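Local coordinates for protein N-terminal acetyltransferase B complex subunit MDM20 (Candida albicans, PDB 5K04) that probably serves as the non-catalytic auxiliary subunit of the NatB N-terminal acetyltransferase complex, a largely alpha-helical scaffold that holds the NAT3 subunit, at residues Glu237-Leu240 against Phe241-Phe245; Arg277-Ser280 against Leu281-Glu285; Tyr466-Tyr469 against Leu470-Gln474; Thr537-Ala540 against Leu541-Asp545. All blocks are in the same frame, centred on the assembly; numbering follows the deposited sequence.

Interaction 1. Residues Glu237-Leu240 against Phe241-Phe245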
# COMPACT_ATOMS: atom_id res chain seq x y z
N GLU A 237 -5.23 -34.99 -10.51
CA GLU A 237 -4.58 -36.19 -10.00
C GLU A 237 -3.12 -36.27 -10.43
O GLU A 237 -2.25 -36.63 -9.63
CB GLU A 237 -5.35 -37.45 -10.45
CG GLU A 237 -4.76 -38.76 -9.97
CD GLU A 237 -5.77 -39.89 -9.87
OE1 GLU A 237 -5.47 -40.99 -10.34
OE2 GLU A 237 -6.87 -39.67 -9.31
N LYS A 238 -2.83 -35.89 -11.68
CA LYS A 238 -1.44 -35.83 -12.13
C LYS A 238 -0.63 -34.87 -11.27
O LYS A 238 0.45 -35.22 -10.77
CB LYS A 238 -1.38 -35.41 -13.61
CG LYS A 238 0.03 -35.40 -14.19
CD LYS A 238 0.12 -34.64 -15.52
CE LYS A 238 0.03 -33.11 -15.34
NZ LYS A 238 0.72 -32.33 -16.43
N LEU A 239 -1.13 -33.64 -11.09
CA LEU A 239 -0.39 -32.65 -10.31
C LEU A 239 -0.13 -33.15 -8.90
O LEU A 239 0.98 -32.99 -8.38
CB LEU A 239 -1.16 -31.33 -10.25
CG LEU A 239 -1.39 -30.57 -11.54
CD1 LEU A 239 -2.09 -29.24 -11.25
CD2 LEU A 239 -0.08 -30.38 -12.27
N LEU A 240 -1.14 -33.77 -8.28
CA LEU A 240 -1.08 -34.09 -6.86
C LEU A 240 -0.28 -35.36 -6.58
O LEU A 240 0.52 -35.39 -5.63
CB LEU A 240 -2.51 -34.25 -6.32
CG LEU A 240 -3.40 -33.01 -6.45
CD1 LEU A 240 -4.87 -33.39 -6.24
CD2 LEU A 240 -2.97 -31.90 -5.50
N PHE A 241 -0.47 -36.41 -7.38
CA PHE A 241 0.10 -37.71 -7.08
C PHE A 241 1.38 -38.01 -7.87
O PHE A 241 2.07 -38.97 -7.52
CB PHE A 241 -0.94 -38.82 -7.35
CG PHE A 241 -2.11 -38.79 -6.39
CD1 PHE A 241 -3.20 -37.97 -6.63
CD2 PHE A 241 -2.11 -39.58 -5.25
CE1 PHE A 241 -4.27 -37.93 -5.77
CE2 PHE A 241 -3.19 -39.55 -4.38
CZ PHE A 241 -4.27 -38.72 -4.63
N LYS A 242 1.70 -37.22 -8.89
CA LYS A 242 2.90 -37.45 -9.70
C LYS A 242 3.84 -36.26 -9.81
O LYS A 242 5.00 -36.46 -10.19
CB LYS A 242 2.51 -37.92 -11.11
CG LYS A 242 1.81 -39.27 -11.15
CD LYS A 242 1.55 -39.75 -12.57
CE LYS A 242 0.79 -41.07 -12.58
NZ LYS A 242 0.51 -41.58 -13.96
N GLU A 243 3.41 -35.04 -9.50
CA GLU A 243 4.24 -33.85 -9.65
C GLU A 243 4.42 -33.09 -8.34
O GLU A 243 4.83 -31.92 -8.34
CB GLU A 243 3.66 -32.95 -10.74
CG GLU A 243 3.68 -33.65 -12.12
CD GLU A 243 3.17 -32.79 -13.28
OE1 GLU A 243 3.05 -33.33 -14.39
OE2 GLU A 243 2.87 -31.59 -13.07
N LYS A 244 4.14 -33.76 -7.22
CA LYS A 244 4.32 -33.27 -5.84
C LYS A 244 4.00 -31.78 -5.72
O LYS A 244 4.79 -30.96 -5.24
CB LYS A 244 5.73 -33.56 -5.31
CG LYS A 244 6.91 -33.37 -6.25
CD LYS A 244 7.99 -34.37 -5.87
CE LYS A 244 9.27 -34.17 -6.66
NZ LYS A 244 10.33 -35.12 -6.21
N PHE A 245 2.79 -31.45 -6.15
CA PHE A 245 2.32 -30.08 -6.02
C PHE A 245 1.79 -29.81 -4.61
O PHE A 245 2.23 -28.86 -3.96
CB PHE A 245 1.27 -29.81 -7.10
CG PHE A 245 0.94 -28.37 -7.25
CD1 PHE A 245 1.81 -27.40 -6.79
CD2 PHE A 245 -0.27 -27.97 -7.80
CE1 PHE A 245 1.50 -26.06 -6.89
CE2 PHE A 245 -0.59 -26.64 -7.91
CZ PHE A 245 0.30 -25.68 -7.45
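Phe241 lies one helical turn beyond Glu237 and turns the edge of its ring toward that residue: Glu237 O sits close to the ring plane, 3.4 Å from Phe241 CD1. The two side chains cross obliquely, Glu237 CG approaching Phe241 CD1 at 3.8 Å, and the carboxylate plane stands about 65° from that of the ring. Glu237 OE2 is held by Trp254 NE1, while the rings of Trp251 and Trp254 pack against Phe241. On another flank, Lys238 bends at its third torsion (chi3 74°), which brings NZ within 3.3 Å of Glu243 OE1 as a salt bridge. The other oxygen of this carboxylate, Glu243 OE2, rests on Leu239 CD2 at 3.3 Å. This is the C-terminal end of helix 229-242, one member of the helical array that makes up the subunit. Lys244 takes left-handed backbone angles there and swings the chain back, so that Phe245 N bonds to Leu239 O at 3.3 Å; Glu243 N reaches the same oxygen in a weak bond of 3.4 Å. The returning chain sets Phe245 and Leu239 side by side and pointing the same way, with Leu239 CD1 4.1 Å from Phe245 CD2. In the turn itself, the carbonyl oxygens of Lys244 and Phe245 accept hydrogen bonds from Asn99 and Lys92 of the NAT3 chain.

Interaction 2. Residues Arg277-Ser280 against Leu281-Glu285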
# COMPACT_ATOMS: atom_id res chain seq x y z
N ARG A 277 -1.15 -31.83 6.42
CA ARG A 277 -2.13 -30.81 6.78
C ARG A 277 -3.24 -30.72 5.74
O ARG A 277 -4.42 -30.82 6.07
CB ARG A 277 -1.43 -29.45 6.94
CG ARG A 277 -2.36 -28.24 7.07
CD ARG A 277 -1.70 -27.10 7.88
NE ARG A 277 -2.50 -25.88 7.82
CZ ARG A 277 -2.43 -24.97 6.85
NH1 ARG A 277 -1.58 -25.14 5.85
NH2 ARG A 277 -3.20 -23.89 6.87
N ASN A 278 -2.86 -30.55 4.47
CA ASN A 278 -3.86 -30.34 3.43
C ASN A 278 -4.80 -31.53 3.29
O ASN A 278 -6.00 -31.37 3.04
CB ASN A 278 -3.18 -30.04 2.10
CG ASN A 278 -2.76 -28.58 1.96
OD1 ASN A 278 -3.20 -27.72 2.73
ND2 ASN A 278 -1.93 -28.30 0.96
N ILE A 279 -4.27 -32.75 3.45
CA ILE A 279 -5.11 -33.93 3.33
C ILE A 279 -6.00 -34.07 4.57
O ILE A 279 -7.14 -34.54 4.47
CB ILE A 279 -4.24 -35.18 3.12
CG1 ILE A 279 -3.61 -35.16 1.73
CG2 ILE A 279 -5.03 -36.48 3.37
CD1 ILE A 279 -2.64 -36.32 1.51
N SER A 280 -5.51 -33.63 5.73
CA SER A 280 -6.32 -33.70 6.94
C SER A 280 -7.52 -32.77 6.85
O SER A 280 -8.63 -33.15 7.22
CB SER A 280 -5.45 -33.37 8.15
OG SER A 280 -4.49 -34.38 8.34
N LEU A 281 -7.31 -31.57 6.32
CA LEU A 281 -8.42 -30.66 6.08
C LEU A 281 -9.30 -31.16 4.95
O LEU A 281 -10.53 -31.00 4.99
CB LEU A 281 -7.90 -29.25 5.76
CG LEU A 281 -7.31 -28.46 6.93
CD1 LEU A 281 -6.81 -27.11 6.47
CD2 LEU A 281 -8.31 -28.30 8.05
N LEU A 282 -8.69 -31.78 3.93
CA LEU A 282 -9.46 -32.25 2.79
C LEU A 282 -10.49 -33.29 3.21
O LEU A 282 -11.60 -33.33 2.67
CB LEU A 282 -8.54 -32.84 1.73
CG LEU A 282 -9.22 -33.16 0.40
CD1 LEU A 282 -9.65 -31.87 -0.28
CD2 LEU A 282 -8.28 -33.97 -0.49
N LYS A 283 -10.13 -34.14 4.19
CA LYS A 283 -11.05 -35.16 4.68
C LYS A 283 -12.32 -34.55 5.24
O LYS A 283 -13.41 -35.12 5.10
CB LYS A 283 -10.35 -36.02 5.73
CG LYS A 283 -9.39 -37.03 5.13
CD LYS A 283 -8.78 -37.93 6.19
CE LYS A 283 -7.87 -38.99 5.56
NZ LYS A 283 -8.61 -40.06 4.80
N ILE A 284 -12.20 -33.36 5.85
CA ILE A 284 -13.37 -32.58 6.24
C ILE A 284 -14.13 -32.14 5.00
O ILE A 284 -15.36 -32.26 4.93
CB ILE A 284 -12.96 -31.37 7.09
CG1 ILE A 284 -12.02 -31.81 8.22
CG2 ILE A 284 -14.21 -30.70 7.64
CD1 ILE A 284 -11.51 -30.67 9.06
N GLU A 285 -13.41 -31.60 4.02
CA GLU A 285 -14.04 -31.16 2.78
C GLU A 285 -14.68 -32.33 2.04
O GLU A 285 -15.68 -32.16 1.33
CB GLU A 285 -13.00 -30.47 1.90
CG GLU A 285 -13.55 -29.30 1.07
CD GLU A 285 -13.63 -28.00 1.83
OE1 GLU A 285 -12.71 -27.71 2.62
OE2 GLU A 285 -14.62 -27.26 1.63
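Arg277, Asn278 and Ile279 hand their carbonyls to the amides four residues on, in regular alpha-helical geometry at the start of helix 277-289: Leu281 N lies 3.0 Å from Arg277 O, Leu282 N 2.9 Å from Asn278 O. Around this frame the side chains mostly lie against carbonyls of the preceding turn. Leu282 brings CB to 3.2 Å from Asn278 O, and Leu281 CG stands 3.8 Å from Arg277 O. Lys283 CG lies against Ile279 O at 3.4 Å, and farther out Lys283 CE comes to 4.4 Å from Ile279 CG2. A bend at the last torsion of Lys283 (chi4 -71°) then directs NZ toward Asp269, with which it forms a salt bridge. Ser280 OG turns back along the helix to Thr276 O. Two polar residues reach from the helix start to the partner subunit: Asn278 ND2 bonds to Thr2 O of the NAT3 chain, and Arg277 pairs with Asp314 and with Glu48 of the NAT3 chain. The carbonyls of Arg277, Asn278 and Ile279 are thus each bonded by an amide of the next turn, and an arginine set between two carboxylates should stay positively charged and tie the two subunits together electrostatically.

Interaction 3. Residues Tyr466-Tyr469 against Leu470-Gln474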
# COMPACT_ATOMS: atom_id res chain seq x y z
N TYR A 466 8.15 11.24 2.25
CA TYR A 466 7.85 11.78 0.93
C TYR A 466 8.88 11.35 -0.11
O TYR A 466 8.53 11.13 -1.28
CB TYR A 466 7.76 13.31 0.96
CG TYR A 466 7.36 13.82 -0.41
CD1 TYR A 466 6.04 13.78 -0.83
CD2 TYR A 466 8.32 14.31 -1.29
CE1 TYR A 466 5.66 14.21 -2.11
CE2 TYR A 466 7.95 14.75 -2.57
CZ TYR A 466 6.63 14.70 -2.97
OH TYR A 466 6.27 15.12 -4.24
N ARG A 467 10.16 11.22 0.28
CA ARG A 467 11.18 10.76 -0.67
C ARG A 467 10.95 9.31 -1.09
O ARG A 467 11.32 8.93 -2.20
CB ARG A 467 12.58 10.94 -0.08
CG ARG A 467 12.99 12.41 0.00
CD ARG A 467 14.41 12.60 0.51
NE ARG A 467 14.75 14.02 0.63
CZ ARG A 467 15.02 14.62 1.78
NH1 ARG A 467 14.99 13.92 2.91
NH2 ARG A 467 15.31 15.92 1.81
N PHE A 468 10.34 8.49 -0.22
CA PHE A 468 9.91 7.16 -0.63
C PHE A 468 8.90 7.27 -1.77
O PHE A 468 9.01 6.57 -2.78
CB PHE A 468 9.30 6.39 0.56
CG PHE A 468 8.06 5.62 0.19
CD1 PHE A 468 8.14 4.47 -0.60
CD2 PHE A 468 6.80 6.04 0.61
CE1 PHE A 468 7.00 3.77 -0.96
CE2 PHE A 468 5.66 5.34 0.25
CZ PHE A 468 5.75 4.21 -0.54
N TYR A 469 7.92 8.18 -1.63
CA TYR A 469 6.94 8.41 -2.68
C TYR A 469 7.61 8.84 -3.99
O TYR A 469 7.22 8.37 -5.07
CB TYR A 469 5.92 9.46 -2.21
CG TYR A 469 4.88 8.89 -1.24
CD1 TYR A 469 3.86 8.08 -1.71
CD2 TYR A 469 4.93 9.17 0.12
CE1 TYR A 469 2.91 7.55 -0.86
CE2 TYR A 469 3.96 8.63 1.00
CZ TYR A 469 2.95 7.82 0.48
OH TYR A 469 1.98 7.25 1.28
N LEU A 470 8.61 9.72 -3.91
CA LEU A 470 9.34 10.12 -5.11
C LEU A 470 10.06 8.93 -5.74
O LEU A 470 10.09 8.79 -6.97
CB LEU A 470 10.36 11.20 -4.76
CG LEU A 470 9.89 12.63 -4.51
CD1 LEU A 470 11.09 13.50 -4.11
CD2 LEU A 470 9.25 13.15 -5.78
N THR A 471 10.65 8.08 -4.90
CA THR A 471 11.40 6.91 -5.36
C THR A 471 10.48 5.86 -5.99
O THR A 471 10.78 5.31 -7.05
CB THR A 471 12.18 6.34 -4.18
OG1 THR A 471 13.19 7.28 -3.79
CG2 THR A 471 12.82 4.99 -4.52
N SER A 472 9.36 5.58 -5.33
CA SER A 472 8.41 4.59 -5.83
C SER A 472 7.81 5.02 -7.16
O SER A 472 7.68 4.20 -8.08
CB SER A 472 7.31 4.36 -4.78
OG SER A 472 6.33 3.47 -5.27
N LYS A 473 7.44 6.30 -7.29
CA LYS A 473 6.91 6.82 -8.55
C LYS A 473 7.86 6.55 -9.71
O LYS A 473 7.44 6.10 -10.78
CB LYS A 473 6.63 8.32 -8.40
CG LYS A 473 6.40 9.12 -9.70
CD LYS A 473 6.13 10.59 -9.36
CE LYS A 473 6.02 11.48 -10.59
NZ LYS A 473 4.73 11.31 -11.33
N GLN A 474 9.16 6.80 -9.51
CA GLN A 474 10.12 6.58 -10.59
C GLN A 474 10.42 5.09 -10.80
O GLN A 474 10.65 4.66 -11.93
CB GLN A 474 11.42 7.34 -10.32
CG GLN A 474 12.35 7.39 -11.56
CD GLN A 474 11.61 7.83 -12.85
OE1 GLN A 474 11.20 8.99 -12.99
NE2 GLN A 474 11.45 6.90 -13.80
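Tyr466 and Leu470 meet because their first torsions differ: Tyr466 sends CG away from its own backbone nitrogen (chi1 -177°) and forward along the helix, whereas Leu470 keeps CG beside its nitrogen (chi1 -76°) and leans back. The branch point of the leucine arrives obliquely at the tyrosine ring, with Leu470 CG 3.5 Å from Tyr466 CE2 and Leu470 CD1 3.7 Å from the same atom. Farther along the ring, Leu470 CD2 comes to 3.9 Å from Tyr466 OH. Thr471 turns its hydroxyl back to the preceding turn, and Thr471 OG1 donates to Arg467 O at 3.0 Å. That carbonyl also accepts the Thr471 amide, Thr471 N to Arg467 O being 2.9 Å; the two donors approach from opposite faces of its plane and grip the oxygen between them. Phe468 CE2 lies 3.5 Å above the centre of the Tyr469 ring; one turn on, Phe468 CE1 reaches Ser472 CB at 3.9 Å. Tyr469 OH is engaged by Glu443, and the Tyr466 ring meets Phe531 edge-to-face. Thr471 and Ser472 pack on Asn28 and Val29 of the NAT3 chain. The contact thus faces helices 506-521 and 525-537 with its tyrosines and the partner subunit with small polar residues, on the long helix 456-485 of an alpha-helical scaffold whose family is placed in the TPR clan.

Interaction 4. Residues Thr537-Ala540 against Leu541-Asp545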
# COMPACT_ATOMS: atom_id res chain seq x y z
N THR A 537 1.39 22.28 -9.18
CA THR A 537 1.64 21.35 -10.28
C THR A 537 0.55 20.28 -10.41
O THR A 537 0.28 19.81 -11.52
CB THR A 537 3.02 20.71 -10.07
OG1 THR A 537 4.03 21.73 -10.12
CG2 THR A 537 3.31 19.67 -11.14
N ASN A 538 -0.09 19.89 -9.31
CA ASN A 538 -0.97 18.72 -9.32
C ASN A 538 -2.35 19.06 -8.81
O ASN A 538 -3.01 18.25 -8.16
CB ASN A 538 -0.37 17.59 -8.50
CG ASN A 538 0.87 17.06 -9.13
OD1 ASN A 538 0.80 16.28 -10.08
ND2 ASN A 538 2.02 17.50 -8.63
N GLU A 539 -2.82 20.27 -9.14
CA GLU A 539 -4.13 20.70 -8.70
C GLU A 539 -5.21 19.70 -9.06
O GLU A 539 -6.12 19.43 -8.26
CB GLU A 539 -4.45 22.06 -9.31
CG GLU A 539 -5.70 22.68 -8.75
CD GLU A 539 -5.93 24.06 -9.30
OE1 GLU A 539 -6.88 24.22 -10.09
OE2 GLU A 539 -5.15 24.96 -8.94
N ALA A 540 -5.13 19.11 -10.27
CA ALA A 540 -6.17 18.18 -10.71
C ALA A 540 -6.27 16.98 -9.78
O ALA A 540 -7.37 16.47 -9.53
CB ALA A 540 -5.90 17.72 -12.14
N LEU A 541 -5.12 16.52 -9.25
CA LEU A 541 -5.14 15.40 -8.29
C LEU A 541 -5.64 15.85 -6.93
O LEU A 541 -6.44 15.14 -6.30
CB LEU A 541 -3.74 14.80 -8.17
CG LEU A 541 -3.16 14.21 -9.46
CD1 LEU A 541 -1.73 13.65 -9.25
CD2 LEU A 541 -4.08 13.15 -10.03
N ILE A 542 -5.18 17.01 -6.45
CA ILE A 542 -5.56 17.52 -5.13
C ILE A 542 -7.08 17.59 -4.99
O ILE A 542 -7.64 17.34 -3.92
CB ILE A 542 -4.91 18.90 -4.90
CG1 ILE A 542 -3.38 18.79 -4.91
CG2 ILE A 542 -5.46 19.58 -3.65
CD1 ILE A 542 -2.84 17.69 -4.06
N VAL A 543 -7.76 17.93 -6.09
CA VAL A 543 -9.21 18.13 -6.12
C VAL A 543 -9.96 16.85 -6.44
O VAL A 543 -11.20 16.80 -6.31
CB VAL A 543 -9.48 19.26 -7.14
CG1 VAL A 543 -10.96 19.47 -7.40
CG2 VAL A 543 -8.86 20.56 -6.63
N SER A 544 -9.25 15.79 -6.84
CA SER A 544 -9.87 14.52 -7.18
C SER A 544 -10.08 13.68 -5.92
O SER A 544 -9.78 14.09 -4.80
CB SER A 544 -9.01 13.76 -8.19
OG SER A 544 -8.92 14.49 -9.39
N ASP A 545 -10.63 12.49 -6.12
CA ASP A 545 -10.80 11.54 -5.04
C ASP A 545 -9.53 10.74 -4.88
O ASP A 545 -8.93 10.30 -5.87
CB ASP A 545 -12.00 10.64 -5.32
CG ASP A 545 -13.31 11.38 -5.19
OD1 ASP A 545 -13.47 12.12 -4.20
OD2 ASP A 545 -14.17 11.23 -6.09
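Asn538 and Ile542 are joined by a main-chain hydrogen bond, Ile542 N to Asn538 O at 3.0 Å, and Leu541 N adds a weak one to that oxygen. Val543 N follows with a bond of 3.1 Å to Glu539 O. A side chain supplies the last link of this kind: Ser544 OG donates to Ala540 O, the hydroxyl lying 22° off the carbonyl plane. At 2.5 Å this is unusually short, and its exact length is doubtful. Ser544 N bonds to Leu541 O at 2.9 Å, closing a turn at the end of the helix. The whole is a single short turn, helix 539-542, which follows helix 525-537 with Asn538 as the break between them; Asn538 occupies the N-cap position, yet its side chain makes no capping bond and its ND2 goes back to Tyr534 O. Van der Waals contacts make up the second group. The side chains of Asn538 and Leu541 run side by side in the same direction, with Asn538 OD1 3.7 Å from Leu541 CD1. Ile542 keeps CG1 beside its own nitrogen (chi1 -63°), which sets that atom 3.3 Å from Asn538 O. Val543 CG2 similarly approaches Glu539 O, at 3.4 Å, and both Ile542 and Val543 pack on Leu579 of helix 571-584. Charge comes third: Glu539 forms a salt bridge with Arg592.

How the interactions relate
The four contacts fall into two pairs along one chain. Interactions 1 and 2 have centres about 16 Å apart and share helix 248-260 as a neighbour: Trp251 packs on Leu240 and Phe241 of the former and on Leu282 of the latter. Interactions 3 and 4 lie about 18 Å apart, centre to centre, and nearer the spatial centre of the chain; Tyr534, which touches Tyr466, also accepts Asn538 ND2 at its backbone oxygen. Between the pairs the centres are 44 to 52 Å apart, yet interactions 1, 2 and 3 all touch NAT3, whereas interaction 4 does not. In interaction 2, the side chain of Arg277 is about 10 Å from bound coenzyme A.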